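Putative cellulase CEL6 (Mycobacterium tuberculosis, PDB 1UP3) probably hydrolyses beta-1,4-linked glucose chains as a family 6 endoglucanase, and is seen here with a thio-linked cello-oligosaccharide bound. Local coordinates at residues V157-S162 with R183-N188; E197-G202 with Y214-S219; V72-G77 with V117-L122. All coordinates share one frame; numbering follows the deposited sequence.

Contact 1. Residues V157-S162 with R183-N188; sequences VDAGHS and RGFSLN. With BGC (beta-D-glucopyranose), chain B; SO4 (sulfate ion), chain D.
CG of Asp158 stands anti to the backbone N (chi1 -172°), while Ser186 places OG between its backbone N and carbonyl carbon (chi1 54°). These settings bring carboxylate and hydroxyl together on one face of the parallel sheet. Ser186 OG donates to Asp158 OD1 at 2.9 Å, on the anti side and somewhat out of the carboxylate plane. The other oxygen, Asp158 OD2, accepts from Gly160 N at 3.1 Å, which comes from above that plane and closes an Asx turn. The backbone N of Asp120 also binds OD2, so three donors grip this buried carboxylate.

Val157 N donates to Gly184 O at 2.9 Å, and Ser186 N to Val157 O at 3.0 Å. Ala159 N then meets Ser186 O at 2.9 Å, in the carbonyl plane. Beyond the strand ends, Asn188 N donates to Gly160 O at 3.0 Å. Just past the strand, Ala159 CB approaches the ring of Phe185, on the Val157 face, obliquely and 3.9 Å from CD2. Leu174 of helix 167-176 touches both residues, as expected where that helix joins the two strands in a beta-alpha-beta unit.

His161 CB packs beside the backbone of Asn188, and its ring reaches the bound sugar. His161 NE2 donates almost straight (169°) to O3 of the chain B glucose at 2.9 Å, which lies at the ring edge. ND1 is bonded to the backbone N of Arg163, so both nitrogens help fix the ring's rotation. At the start of 183-188, Arg183 holds a sulfate, probably from the crystallisation liquor, through NH1 and NH2; its NE is in a salt bridge with Asp255. The chemistry implies a braced strand end: the Asp158 carboxylate ties together Ser186, the turn at Gly160 and the backbone of Asp120, close to the sugar-binding His161.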
loop_
_atom_site.group_PDB
_atom_site.type_symbol
_atom_site.label_atom_id
_atom_site.label_comp_id
_atom_site.label_asym_id
_atom_site.label_seq_id
_atom_site.Cartn_x
_atom_site.Cartn_y
_atom_site.Cartn_z
ATOM N N VAL A 157 7.419 0.316 -5.829
ATOM C CA VAL A 157 7.074 -1.093 -6.037
ATOM C C VAL A 157 7.056 -1.821 -4.710
ATOM O O VAL A 157 7.989 -1.726 -3.913
ATOM C CB VAL A 157 8.137 -1.767 -6.956
ATOM C CG1 VAL A 157 7.817 -3.217 -7.115
ATOM C CG2 VAL A 157 8.201 -1.001 -8.288
ATOM N N ASP A 158 6.016 -2.576 -4.420
ATOM C CA ASP A 158 5.999 -3.163 -3.091
ATOM C C ASP A 158 7.076 -4.232 -2.942
ATOM O O ASP A 158 7.266 -5.092 -3.831
ATOM C CB ASP A 158 4.640 -3.724 -2.752
ATOM C CG ASP A 158 4.578 -4.157 -1.315
ATOM O OD1 ASP A 158 4.534 -3.264 -0.446
ATOM O OD2 ASP A 158 4.709 -5.373 -0.974
ATOM N N ALA A 159 7.694 -4.276 -1.748
ATOM C CA ALA A 159 8.843 -5.136 -1.499
ATOM C C ALA A 159 8.700 -5.974 -0.199
ATOM O O ALA A 159 9.713 -6.416 0.364
ATOM C CB ALA A 159 10.099 -4.283 -1.439
ATOM N N GLY A 160 7.483 -6.195 0.268
ATOM C CA GLY A 160 7.286 -7.057 1.431
ATOM C C GLY A 160 7.686 -6.389 2.710
ATOM O O GLY A 160 7.304 -5.238 2.954
ATOM N N HIS A 161 8.440 -7.091 3.546
ATOM C CA HIS A 161 8.843 -6.583 4.869
ATOM C C HIS A 161 10.040 -7.337 5.383
ATOM O O HIS A 161 10.452 -8.319 4.788
ATOM C CB HIS A 161 7.664 -6.588 5.856
ATOM C CG HIS A 161 7.111 -7.935 6.146
ATOM N ND1 HIS A 161 7.842 -8.926 6.779
ATOM C CD2 HIS A 161 5.886 -8.465 5.889
ATOM C CE1 HIS A 161 7.085 -10.005 6.882
ATOM N NE2 HIS A 161 5.900 -9.757 6.336
ATOM N N SER A 162 10.584 -6.854 6.492
ATOM C CA SER A 162 11.860 -7.324 7.023
ATOM C C SER A 162 11.851 -8.768 7.518
ATOM O O SER A 162 12.925 -9.268 7.845
ATOM C CB SER A 162 12.286 -6.392 8.153
ATOM O OG SER A 162 11.317 -6.459 9.192
ATOM N N ARG A 183 10.664 5.527 -8.281
ATOM C CA ARG A 183 11.295 6.202 -7.150
ATOM C C ARG A 183 11.904 5.190 -6.200
ATOM O O ARG A 183 12.936 5.464 -5.577
ATOM C CB ARG A 183 10.279 7.093 -6.419
ATOM C CG ARG A 183 10.813 7.844 -5.224
ATOM C CD ARG A 183 11.948 8.817 -5.533
ATOM N NE ARG A 183 12.417 9.462 -4.313
ATOM C CZ ARG A 183 13.425 10.297 -4.227
ATOM N NH1 ARG A 183 14.100 10.645 -5.316
ATOM N NH2 ARG A 183 13.754 10.815 -3.048
ATOM N N GLY A 184 11.245 4.046 -6.046
ATOM C CA GLY A 184 11.769 2.995 -5.195
ATOM C C GLY A 184 10.738 1.942 -4.850
ATOM O O GLY A 184 10.070 1.373 -5.722
ATOM N N PHE A 185 10.643 1.650 -3.561
ATOM C CA PHE A 185 9.847 0.531 -3.092
ATOM C C PHE A 185 9.091 0.833 -1.785
ATOM O O PHE A 185 9.366 1.818 -1.125
ATOM C CB PHE A 185 10.770 -0.723 -2.914
ATOM C CG PHE A 185 11.894 -0.506 -1.946
ATOM C CD1 PHE A 185 13.075 0.084 -2.367
ATOM C CD2 PHE A 185 11.798 -0.911 -0.606
ATOM C CE1 PHE A 185 14.133 0.284 -1.487
ATOM C CE2 PHE A 185 12.873 -0.724 0.254
ATOM C CZ PHE A 185 14.022 -0.097 -0.175
ATOM N N SER A 186 8.131 -0.036 -1.446
ATOM C CA SER A 186 7.371 0.101 -0.204
ATOM C C SER A 186 7.564 -1.086 0.685
ATOM O O SER A 186 7.788 -2.209 0.213
ATOM C CB SER A 186 5.865 0.331 -0.492
ATOM O OG SER A 186 5.357 -0.676 -1.329
ATOM N N LEU A 187 7.498 -0.821 1.986
ATOM C CA LEU A 187 7.651 -1.843 3.036
ATOM C C LEU A 187 6.523 -1.816 4.059
ATOM O O LEU A 187 5.930 -0.769 4.334
ATOM C CB LEU A 187 8.927 -1.583 3.807
ATOM C CG LEU A 187 10.263 -1.630 3.048
ATOM C CD1 LEU A 187 11.425 -1.210 3.966
ATOM C CD2 LEU A 187 10.459 -3.047 2.501
ATOM N N ASN A 188 6.275 -2.981 4.653
ATOM C CA ASN A 188 5.373 -3.125 5.793
ATOM C C ASN A 188 3.895 -2.975 5.471
ATOM O O ASN A 188 3.095 -2.796 6.393
ATOM C CB ASN A 188 5.746 -2.131 6.909
ATOM C CG ASN A 188 5.569 -2.709 8.330
ATOM O OD1 ASN A 188 5.700 -3.930 8.572
ATOM N ND2 ASN A 188 5.218 -1.845 9.254
HETATM C C2 BGC B . 4.998 -13.249 6.056
HETATM C C3 BGC B . 3.560 -12.811 5.915
HETATM C C4 BGC B . 2.892 -13.372 4.654
HETATM C C5 BGC B . 3.155 -14.892 4.502
HETATM C C6 BGC B . 2.683 -15.394 3.134
HETATM C C1 BGC B . 5.065 -14.757 5.874
HETATM O O2 BGC B . 5.478 -12.845 7.334
HETATM O O3 BGC B . 3.496 -11.382 5.967
HETATM O O4 BGC B . 1.522 -13.210 4.735
HETATM O O5 BGC B . 4.532 -15.076 4.598
HETATM O O6 BGC B . 2.841 -16.809 3.128
HETATM S S SO4 D . 16.999 12.706 -3.596
HETATM O O1 SO4 D . 16.437 12.363 -4.904
HETATM O O2 SO4 D . 16.094 12.462 -2.469
HETATM O O3 SO4 D . 17.295 14.146 -3.578
HETATM O O4 SO4 D . 18.253 11.970 -3.414
#

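Contact 2. Residues E197-G202 with Y214-S219; sequences EEIGYG and YVIDTS
Tyr214 and Gly202 meet where helix 195-208 lies against strand 213-217. The Tyr214 side chain leaves the strand with CB resting beside the carbonyl O of Phe185. Further out, CD1 and CE1 lie against the carbonyl group of Gly202, with Tyr214 CE1 3.5 Å from Gly202 C. Gly202 CA sits over one ring face, 3.9 Å from the ring centroid, in a CH-pi contact. The ring thus packs directly on the helix backbone. At the tip, Tyr214 OH lies 3.6 Å from Ile199 O, with Ile199 CG2 close by, the two side chains crossing at about a right angle. The hydroxyl is hydrogen-bonded to OE2 of Glu203, the residue after Gly202.

Two residues on, Ile216 fills the next place. With CG1 beside its backbone N (chi1 -62°), Ile216 directs CD1 to within 3.7 Å of Ile199 CG1. The same methyl lies 3.9 Å from Glu198 CB. The Glu198 chain bends at chi2, and its carboxylate binds Ser162 OG. The helix and strand segments run nearly antiparallel, at 155°. This is the packing of a helix on the strand that follows it in a beta-alpha-beta crossover, here from strand 184-187 to strand 213-217 of the parallel sheet.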
loop_
_atom_site.group_PDB
_atom_site.type_symbol
_atom_site.label_atom_id
_atom_site.label_comp_id
_atom_site.label_asym_id
_atom_site.label_seq_id
_atom_site.Cartn_x
_atom_site.Cartn_y
_atom_site.Cartn_z
ATOM N N GLU A 197 12.861 -1.268 12.574
ATOM C CA GLU A 197 13.249 -2.504 11.908
ATOM C C GLU A 197 13.127 -2.340 10.389
ATOM O O GLU A 197 14.027 -2.763 9.630
ATOM C CB GLU A 197 12.476 -3.689 12.433
ATOM C CG GLU A 197 12.940 -5.001 11.813
ATOM C CD GLU A 197 12.232 -6.214 12.338
ATOM O OE1 GLU A 197 11.835 -6.237 13.518
ATOM O OE2 GLU A 197 12.056 -7.169 11.531
ATOM N N GLU A 198 12.065 -1.672 9.953
ATOM C CA GLU A 198 11.870 -1.497 8.508
ATOM C C GLU A 198 12.858 -0.523 7.899
ATOM O O GLU A 198 13.246 -0.713 6.733
ATOM C CB GLU A 198 10.413 -1.137 8.182
ATOM C CG GLU A 198 9.381 -2.139 8.698
ATOM C CD GLU A 198 9.806 -3.561 8.486
ATOM O OE1 GLU A 198 9.716 -4.036 7.340
ATOM O OE2 GLU A 198 10.317 -4.210 9.446
ATOM N N ILE A 199 13.324 0.482 8.647
ATOM C CA ILE A 199 14.386 1.386 8.141
ATOM C C ILE A 199 15.671 0.606 7.913
ATOM O O ILE A 199 16.350 0.754 6.885
ATOM C CB ILE A 199 14.624 2.574 9.115
ATOM C CG1 ILE A 199 13.431 3.549 9.063
ATOM C CG2 ILE A 199 15.925 3.300 8.799
ATOM C CD1 ILE A 199 13.446 4.576 10.184
ATOM N N GLY A 200 16.045 -0.251 8.865
ATOM C CA GLY A 200 17.241 -1.038 8.656
ATOM C C GLY A 200 17.168 -1.900 7.394
ATOM O O GLY A 200 18.159 -2.052 6.654
ATOM N N TYR A 201 16.003 -2.499 7.179
ATOM C CA TYR A 201 15.773 -3.352 6.012
ATOM C C TYR A 201 15.763 -2.532 4.725
ATOM O O TYR A 201 16.411 -2.922 3.725
ATOM C CB TYR A 201 14.457 -4.088 6.217
ATOM C CG TYR A 201 14.068 -5.125 5.190
ATOM C CD1 TYR A 201 14.787 -6.318 5.050
ATOM C CD2 TYR A 201 12.942 -4.950 4.406
ATOM C CE1 TYR A 201 14.405 -7.298 4.162
ATOM C CE2 TYR A 201 12.571 -5.898 3.490
ATOM C CZ TYR A 201 13.277 -7.092 3.385
ATOM O OH TYR A 201 12.854 -8.016 2.445
ATOM N N GLY A 202 15.082 -1.388 4.771
ATOM C CA GLY A 202 15.013 -0.471 3.648
ATOM C C GLY A 202 16.371 0.075 3.230
ATOM O O GLY A 202 16.696 0.180 2.050
ATOM N N TYR A 214 12.365 4.678 -0.378
ATOM C CA TYR A 214 11.278 3.804 0.050
ATOM C C TYR A 214 10.308 4.526 0.987
ATOM O O TYR A 214 10.636 5.565 1.593
ATOM C CB TYR A 214 11.799 2.485 0.710
ATOM C CG TYR A 214 12.648 2.708 1.934
ATOM C CD1 TYR A 214 14.021 2.958 1.817
ATOM C CD2 TYR A 214 12.087 2.791 3.180
ATOM C CE1 TYR A 214 14.791 3.227 2.925
ATOM C CE2 TYR A 214 12.857 3.067 4.301
ATOM C CZ TYR A 214 14.186 3.301 4.178
ATOM O OH TYR A 214 14.922 3.634 5.301
ATOM N N VAL A 215 9.140 3.927 1.102
ATOM C CA VAL A 215 8.154 4.360 2.071
ATOM C C VAL A 215 7.801 3.171 2.976
ATOM O O VAL A 215 7.942 2.022 2.557
ATOM C CB VAL A 215 6.908 4.897 1.380
ATOM C CG1 VAL A 215 7.217 6.149 0.612
ATOM C CG2 VAL A 215 6.280 3.850 0.454
ATOM N N ILE A 216 7.406 3.468 4.209
ATOM C CA ILE A 216 7.033 2.471 5.195
ATOM C C ILE A 216 5.543 2.742 5.570
ATOM O O ILE A 216 5.198 3.872 5.941
ATOM C CB ILE A 216 7.918 2.532 6.445
ATOM C CG1 ILE A 216 9.392 2.252 6.104
ATOM C CG2 ILE A 216 7.442 1.518 7.469
ATOM C CD1 ILE A 216 10.371 2.639 7.214
ATOM N N ASP A 217 4.746 1.678 5.582
ATOM C CA ASP A 217 3.344 1.667 6.071
ATOM C C ASP A 217 3.436 1.630 7.595
ATOM O O ASP A 217 3.825 0.621 8.190
ATOM C CB ASP A 217 2.583 0.458 5.559
ATOM C CG ASP A 217 1.127 0.542 5.765
ATOM O OD1 ASP A 217 0.669 1.466 6.486
ATOM O OD2 ASP A 217 0.327 -0.258 5.212
ATOM N N THR A 218 3.061 2.740 8.221
ATOM C CA THR A 218 3.010 2.871 9.667
ATOM C C THR A 218 1.587 2.889 10.228
ATOM O O THR A 218 1.343 3.271 11.394
ATOM C CB THR A 218 3.754 4.149 10.109
ATOM O OG1 THR A 218 3.174 5.297 9.463
ATOM C CG2 THR A 218 5.259 4.078 9.728
ATOM N N SER A 219 0.630 2.441 9.418
ATOM C CA SER A 219 -0.764 2.425 9.823
ATOM C C SER A 219 -1.065 1.674 11.128
ATOM O O SER A 219 -1.937 2.105 11.927
ATOM C CB SER A 219 -1.618 1.864 8.702
ATOM O OG SER A 219 -1.184 0.561 8.300
#

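Contact 3. Residues V72-G77 with V117-L122; sequences VLTLYG and VEPDAL. With BGC (beta-D-glucopyranose), chain C.
Glu118 OE2 is held by Gly77 N and by Tyr97 OH. The Gly77 N bond is 2.9 Å long and uses the syn lone pair of OE2. The site lies at the C-terminal ends of parallel strands 72-75 and 113-117, within the distorted alpha/beta barrel of family 6 glycoside hydrolases. The Glu118 side chain doubles back to get there, bending at chi2 (-63°) after leaving the backbone pointing away. Its OE1 accepts from Ile78 N, so the two oxygens grip consecutive backbone N-H groups, those of Gly77 and Ile78.

The Glu118 backbone continues the sheet pairing, with Glu118 N donating to Leu75 O at 2.9 Å. A type II turn follows from Glu118 to Ala121, closed by Ala121 N to Glu118 O at 3.0 Å. Pro119, within this turn, faces the other segment. Its CG meets Thr74 CG2 at 3.5 Å. Pro119 O comes up to the edge of the Tyr76 ring, 3.4 Å from CE1, while Pro119 CD packs against CD1. The Tyr76 ring and the Asp120 carboxylate stand nearly perpendicular, their planes 83° apart.

A water bridges the two: Tyr76 OH donates to it at 2.6 Å, and it donates to Asp120 OD2. That same oxygen, Asp120 OD2, accepts from O4 of the chain C glucose at 2.7 Å.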
loop_
_atom_site.group_PDB
_atom_site.type_symbol
_atom_site.label_atom_id
_atom_site.label_comp_id
_atom_site.label_asym_id
_atom_site.label_seq_id
_atom_site.Cartn_x
_atom_site.Cartn_y
_atom_site.Cartn_z
ATOM N N VAL A 72 -2.500 9.278 -2.752
ATOM C CA VAL A 72 -1.768 8.001 -2.688
ATOM C C VAL A 72 -2.733 6.918 -3.130
ATOM O O VAL A 72 -3.850 6.786 -2.562
ATOM C CB VAL A 72 -1.248 7.683 -1.270
ATOM C CG1 VAL A 72 -0.406 6.452 -1.299
ATOM C CG2 VAL A 72 -0.460 8.888 -0.656
ATOM N N LEU A 73 -2.342 6.206 -4.189
ATOM C CA LEU A 73 -3.136 5.148 -4.789
ATOM C C LEU A 73 -2.357 3.840 -4.626
ATOM O O LEU A 73 -1.145 3.817 -4.846
ATOM C CB LEU A 73 -3.397 5.427 -6.266
ATOM C CG LEU A 73 -4.309 6.658 -6.425
ATOM C CD1 LEU A 73 -3.854 7.438 -7.591
ATOM C CD2 LEU A 73 -5.738 6.258 -6.602
ATOM N N THR A 74 -3.069 2.775 -4.279
ATOM C CA THR A 74 -2.499 1.436 -4.193
ATOM C C THR A 74 -3.094 0.537 -5.257
ATOM O O THR A 74 -4.306 0.385 -5.309
ATOM C CB THR A 74 -2.739 0.889 -2.825
ATOM O OG1 THR A 74 -2.069 1.738 -1.871
ATOM C CG2 THR A 74 -2.098 -0.520 -2.671
ATOM N N LEU A 75 -2.257 -0.005 -6.127
ATOM C CA LEU A 75 -2.733 -0.908 -7.169
ATOM C C LEU A 75 -2.658 -2.333 -6.657
ATOM O O LEU A 75 -1.593 -2.809 -6.298
ATOM C CB LEU A 75 -1.905 -0.724 -8.455
ATOM C CG LEU A 75 -1.881 0.703 -9.016
ATOM C CD1 LEU A 75 -1.101 0.733 -10.329
ATOM C CD2 LEU A 75 -3.277 1.288 -9.237
ATOM N N TYR A 76 -3.781 -3.045 -6.673
ATOM C CA TYR A 76 -3.849 -4.389 -6.074
ATOM C C TYR A 76 -4.702 -5.296 -6.967
ATOM O O TYR A 76 -5.761 -5.785 -6.555
ATOM C CB TYR A 76 -4.415 -4.262 -4.646
ATOM C CG TYR A 76 -4.289 -5.465 -3.723
ATOM C CD1 TYR A 76 -3.074 -6.121 -3.598
ATOM C CD2 TYR A 76 -5.355 -5.876 -2.947
ATOM C CE1 TYR A 76 -2.909 -7.218 -2.740
ATOM C CE2 TYR A 76 -5.233 -6.956 -2.064
ATOM C CZ TYR A 76 -4.004 -7.604 -1.946
ATOM O OH TYR A 76 -3.880 -8.691 -1.083
ATOM N N GLY A 77 -4.265 -5.446 -8.214
ATOM C CA GLY A 77 -5.002 -6.198 -9.230
ATOM C C GLY A 77 -4.240 -7.363 -9.845
ATOM O O GLY A 77 -4.730 -7.935 -10.826
ATOM N N VAL A 117 2.695 -0.013 -5.967
ATOM C CA VAL A 117 2.453 -1.040 -6.989
ATOM C C VAL A 117 2.465 -2.437 -6.341
ATOM O O VAL A 117 3.510 -2.961 -5.930
ATOM C CB VAL A 117 3.513 -1.013 -8.097
ATOM C CG1 VAL A 117 3.229 -2.058 -9.175
ATOM C CG2 VAL A 117 3.626 0.348 -8.714
ATOM N N GLU A 118 1.272 -3.019 -6.286
ATOM C CA GLU A 118 1.043 -4.428 -5.967
ATOM C C GLU A 118 1.653 -4.935 -4.666
ATOM O O GLU A 118 2.572 -5.748 -4.658
ATOM C CB GLU A 118 1.449 -5.295 -7.148
ATOM C CG GLU A 118 0.630 -5.004 -8.398
ATOM C CD GLU A 118 -0.857 -5.301 -8.258
ATOM O OE1 GLU A 118 -1.299 -6.109 -7.388
ATOM O OE2 GLU A 118 -1.625 -4.722 -9.075
ATOM N N PRO A 119 1.060 -4.516 -3.563
ATOM C CA PRO A 119 1.422 -5.106 -2.247
ATOM C C PRO A 119 1.471 -6.634 -2.340
ATOM O O PRO A 119 0.533 -7.228 -2.856
ATOM C CB PRO A 119 0.255 -4.680 -1.344
ATOM C CG PRO A 119 -0.119 -3.327 -1.897
ATOM C CD PRO A 119 0.007 -3.504 -3.412
ATOM N N ASP A 120 2.565 -7.207 -1.874
ATOM C CA ASP A 120 2.791 -8.664 -1.733
ATOM C C ASP A 120 3.188 -9.355 -3.009
ATOM O O ASP A 120 3.619 -10.496 -2.936
ATOM C CB ASP A 120 1.591 -9.436 -1.173
ATOM C CG ASP A 120 1.039 -8.883 0.119
ATOM O OD1 ASP A 120 1.782 -8.237 0.895
ATOM O OD2 ASP A 120 -0.168 -9.103 0.424
ATOM N N ALA A 121 3.076 -8.713 -4.174
ATOM C CA ALA A 121 3.215 -9.496 -5.417
ATOM C C ALA A 121 4.609 -10.095 -5.564
ATOM O O ALA A 121 4.763 -11.294 -5.852
ATOM C CB ALA A 121 2.843 -8.680 -6.629
ATOM N N LEU A 122 5.632 -9.283 -5.405
ATOM C CA LEU A 122 7.014 -9.786 -5.545
ATOM C C LEU A 122 7.364 -10.729 -4.388
ATOM O O LEU A 122 8.034 -11.741 -4.603
ATOM C CB LEU A 122 8.038 -8.671 -5.605
ATOM C CG LEU A 122 7.952 -7.722 -6.815
ATOM C CD1 LEU A 122 9.097 -6.726 -6.782
ATOM C CD2 LEU A 122 7.977 -8.490 -8.105
HETATM C C2 BGC C . -0.480 -12.363 3.683
HETATM C C3 BGC C . -1.051 -11.173 2.925
HETATM C C4 BGC C . -0.778 -9.873 3.682
HETATM C C5 BGC C . 0.727 -9.806 4.019
HETATM C C6 BGC C . 1.050 -8.607 4.921
HETATM C C1 BGC C . 1.006 -12.131 3.979
HETATM O O2 BGC C . -0.708 -13.595 2.974
HETATM O O3 BGC C . -2.439 -11.326 2.673
HETATM O O4 BGC C . -1.151 -8.715 2.928
HETATM O O5 BGC C . 1.160 -10.954 4.732
HETATM O O6 BGC C . 2.443 -8.517 5.153
HETATM O O HOH W 1 -1.812 -10.238 -1.320
#

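From the N terminus, contact 3 closes first, bringing 117-122 back to 72-77 after helix 94-108. Contact 1 comes next and closes the excursion through helix 167-176. Contact 2 is last and closes the short connection from helix 195-208 to strand 213-217. The three follow in series; none nests in or crosses another. All reach the same parallel sheet. Contacts 3 and 1 join through neighbouring strands, with Asp158 N bonded to Val117 O. Contacts 1 and 2 meet through neighbouring strands 184-187 and 213-217, and Ser162 OG probably bonds to Glu197 of the helix. Contacts 2 and 3 do not touch, their nearest atoms being about 7 Å apart.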